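CRISPR-associated endoribonuclease Cas2 (Streptococcus pyogenes serotype M1, PDB 4QR0) probably acts as a magnesium-dependent, single-strand-specific endoribonuclease in CRISPR adaptive immunity, and works as a homodimer that joins a Cas1 homodimer. Local coordinates at residues M1-T6 and F68-K73. Numbering follows the deposited sequence.
Sequences MMVLVT and FYLLGK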
ATOM      1  N   MET A   1      12.740   7.674  11.295  1.00 55.27           N
ATOM      2  CA  MET A   1      12.341   6.250  11.066  1.00 56.38           C
ATOM      3  C   MET A   1      11.679   6.231   9.703  1.00 52.47           C
ATOM      4  O   MET A   1      11.028   7.204   9.316  1.00 54.39           O
ATOM      5  CB  MET A   1      11.386   5.741  12.173  1.00 55.50           C
ATOM      6  CG  MET A   1      10.267   6.715  12.536  1.00 55.59           C
ATOM      7  SD  MET A   1       9.047   6.127  13.721  1.00 60.01           S
ATOM      8  CE  MET A   1      10.130   5.727  15.080  1.00 58.88           C
ATOM      9  N   MET A   2      11.882   5.160   8.953  1.00 57.41           N
ATOM     10  CA  MET A   2      11.056   4.915   7.746  1.00 59.92           C
ATOM     11  C   MET A   2       9.615   4.562   8.134  1.00 54.86           C
ATOM     12  O   MET A   2       9.379   3.843   9.109  1.00 54.50           O
ATOM     13  CB  MET A   2      11.626   3.783   6.897  1.00 64.09           C
ATOM     14  CG  MET A   2      10.918   3.622   5.551  1.00 70.54           C
ATOM     15  SD  MET A   2       9.719   2.255   5.405  1.00 73.43           S
ATOM     16  CE  MET A   2       9.156   2.620   3.741  1.00 66.82           C
ATOM     17  N   VAL A   3       8.670   5.113   7.378  1.00 50.75           N
ATOM     18  CA  VAL A   3       7.271   4.803   7.510  1.00 45.78           C
ATOM     19  C   VAL A   3       6.663   4.667   6.112  1.00 41.83           C
ATOM     20  O   VAL A   3       6.682   5.612   5.323  1.00 40.39           O
ATOM     21  CB  VAL A   3       6.507   5.909   8.285  1.00 50.61           C
ATOM     22  CG1 VAL A   3       5.049   5.510   8.537  1.00 50.48           C
ATOM     23  CG2 VAL A   3       7.171   6.158   9.629  1.00 57.32           C
ATOM     24  N   LEU A   4       6.069   3.504   5.834  1.00 39.51           N
ATOM     25  CA  LEU A   4       5.270   3.317   4.636  1.00 38.50           C
ATOM     26  C   LEU A   4       3.841   3.647   5.013  1.00 39.40           C
ATOM     27  O   LEU A   4       3.295   3.082   5.986  1.00 41.53           O
ATOM     28  CB  LEU A   4       5.368   1.878   4.207  1.00 40.14           C
ATOM     29  CG  LEU A   4       4.644   1.515   2.952  1.00 41.67           C
ATOM     30  CD1 LEU A   4       5.438   2.083   1.775  1.00 46.05           C
ATOM     31  CD2 LEU A   4       4.530  -0.008   2.928  1.00 40.81           C
ATOM     32  N   VAL A   5       3.240   4.549   4.246  1.00 37.56           N
ATOM     33  CA  VAL A   5       1.893   5.019   4.457  1.00 36.72           C
ATOM     34  C   VAL A   5       1.066   4.431   3.332  1.00 40.88           C
ATOM     35  O   VAL A   5       1.410   4.646   2.167  1.00 41.88           O
ATOM     36  CB  VAL A   5       1.811   6.543   4.270  1.00 37.40           C
ATOM     37  CG1 VAL A   5       0.396   7.046   4.513  1.00 41.42           C
ATOM     38  CG2 VAL A   5       2.762   7.255   5.207  1.00 37.84           C
ATOM     39  N   THR A   6      -0.011   3.702   3.659  1.00 39.31           N
ATOM     40  CA  THR A   6      -0.928   3.162   2.658  1.00 37.19           C
ATOM     41  C   THR A   6      -2.332   3.708   2.921  1.00 38.70           C
ATOM     42  O   THR A   6      -2.943   3.470   3.993  1.00 41.05           O
ATOM     43  CB  THR A   6      -0.923   1.610   2.629  1.00 39.29           C
ATOM     44  OG1 THR A   6      -1.469   1.077   3.837  1.00 40.62           O
ATOM     45  CG2 THR A   6       0.494   1.052   2.529  1.00 41.58           C
ATOM     46  N   PHE A  68       0.121   2.388   8.596  1.00 43.20           N
ATOM     47  CA  PHE A  68       1.512   2.809   8.695  1.00 43.52           C
ATOM     48  C   PHE A  68       2.344   1.578   9.028  1.00 42.62           C
ATOM     49  O   PHE A  68       2.138   0.997  10.095  1.00 42.46           O
ATOM     50  CB  PHE A  68       1.715   3.792   9.855  1.00 41.91           C
ATOM     51  CG  PHE A  68       0.935   5.052   9.747  1.00 40.18           C
ATOM     52  CD1 PHE A  68       1.273   6.010   8.820  1.00 41.99           C
ATOM     53  CD2 PHE A  68      -0.074   5.321  10.640  1.00 42.14           C
ATOM     54  CE1 PHE A  68       0.569   7.203   8.755  1.00 42.54           C
ATOM     55  CE2 PHE A  68      -0.775   6.514  10.585  1.00 44.72           C
ATOM     56  CZ  PHE A  68      -0.454   7.451   9.653  1.00 43.00           C
ATOM     57  N   TYR A  69       3.296   1.249   8.150  1.00 41.24           N
ATOM     58  CA  TYR A  69       4.278   0.193   8.378  1.00 43.43           C
ATOM     59  C   TYR A  69       5.648   0.797   8.623  1.00 47.67           C
ATOM     60  O   TYR A  69       6.200   1.496   7.782  1.00 49.44           O
ATOM     61  CB  TYR A  69       4.369  -0.732   7.168  1.00 41.65           C
ATOM     62  CG  TYR A  69       3.067  -1.430   6.864  1.00 39.26           C
ATOM     63  CD1 TYR A  69       2.050  -0.771   6.141  1.00 36.08           C
ATOM     64  CD2 TYR A  69       2.839  -2.739   7.279  1.00 38.85           C
ATOM     65  CE1 TYR A  69       0.836  -1.390   5.857  1.00 34.77           C
ATOM     66  CE2 TYR A  69       1.610  -3.382   6.984  1.00 39.21           C
ATOM     67  CZ  TYR A  69       0.608  -2.702   6.281  1.00 36.51           C
ATOM     68  OH  TYR A  69      -0.631  -3.298   6.001  1.00 35.51           O
ATOM     69  N   LEU A  70       6.217   0.464   9.759  1.00 53.60           N
ATOM     70  CA  LEU A  70       7.540   0.905  10.091  1.00 58.76           C
ATOM     71  C   LEU A  70       8.584  -0.153   9.781  1.00 62.39           C
ATOM     72  O   LEU A  70       8.833  -1.077  10.560  1.00 64.72           O
ATOM     73  CB  LEU A  70       7.579   1.266  11.562  1.00 67.38           C
ATOM     74  CG  LEU A  70       6.721   2.509  11.806  1.00 70.23           C
ATOM     75  CD1 LEU A  70       5.253   2.174  12.068  1.00 69.26           C
ATOM     76  CD2 LEU A  70       7.336   3.290  12.946  1.00 80.26           C
ATOM     77  N   LEU A  71       9.223   0.019   8.645  1.00 61.37           N
ATOM     78  CA  LEU A  71      10.224  -0.912   8.211  1.00 68.87           C
ATOM     79  C   LEU A  71      11.550  -0.423   8.842  1.00 81.26           C
ATOM     80  O   LEU A  71      11.640   0.738   9.286  1.00 90.45           O
ATOM     81  CB  LEU A  71      10.211  -0.977   6.678  1.00 65.60           C
ATOM     82  CG  LEU A  71       8.778  -1.128   6.088  1.00 61.51           C
ATOM     83  CD1 LEU A  71       8.685  -0.795   4.608  1.00 61.39           C
ATOM     84  CD2 LEU A  71       8.176  -2.527   6.328  1.00 65.56           C
ATOM     85  N   GLY A  72      12.539  -1.306   8.978  1.00 88.36           N
ATOM     86  CA  GLY A  72      13.867  -0.894   9.514  1.00 94.92           C
ATOM     87  C   GLY A  72      14.759  -0.180   8.493  1.00 94.67           C
ATOM     88  O   GLY A  72      14.278   0.358   7.490  1.00 90.32           O
ATOM     89  N   LYS A  73      16.067  -0.162   8.732  1.00 99.28           N
ATOM     90  CA  LYS A  73      17.003   0.185   7.654  1.00106.13           C
ATOM     91  C   LYS A  73      17.178  -1.038   6.744  1.00113.24           C
ATOM     92  O   LYS A  73      16.642  -2.120   7.031  1.00118.81           O
ATOM     93  CB  LYS A  73      18.340   0.688   8.192  1.00107.81           C
ATOM     94  CG  LYS A  73      18.465   2.196   8.117  1.00108.90           C
ATOM     95  CD  LYS A  73      19.682   2.691   8.877  1.00110.82           C
ATOM     96  CE  LYS A  73      19.590   4.186   9.141  1.00113.07           C
ATOM     97  NZ  LYS A  73      20.265   4.549  10.422  1.00116.77           N
TER
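The first and last strands of the ferredoxin-like βαββαβ fold of Cas2, 2-8 and 65-69, pair antiparallel here through L4 and Y69. This hydrogen-bonded pair closes a two-bond ring: L4 N gives to Y69 O and Y69 N gives to L4 O, each at 2.8 Å. Each acceptor also takes a CA-H...O contact, Y69 O from V3 CA and L4 O from F68 CA. On one face V5 and F68 form the next, non-hydrogen-bonded pair. F68 CG lies anti to the carbonyl carbon (chi1 -61°), which directs the ring so that F68 CD1 comes to 3.8 Å from V3 CG1 and the ring edge meets V5 CG2. The other face holds L4, T6 and Y69. The Y69 ring turns its edge to T6, two residues before D8, the predicted catalytic magnesium ligand at the end of this strand. T6 OG1 lies in the ring plane, 3.9 Å from Y69 CE1; the two side chains run roughly perpendicular to each other, and OG1 is hydrogen-bonded to Q35 of the second subunit. Past Y69 the pairing gives way to side-chain packing. M2 runs alongside L71, with M2 SD 3.3 Å from L71 CD1; a bend at chi2 (-102°) turns the thioether along the leucine. Across the backbone from them, M1 SD reaches L70 CD2 at 3.4 Å. Strand 38-42 flanks 2-8 on its other edge, while helix 45-58 covers the F68 face, where F48 meets the F68 ring edge-to-face. On the far edge of 65-69, F68 and Y69 pair antiparallel with a strand of the second subunit, whose E40 binds Y69 OH, and this extends the sheet across the dimer interface.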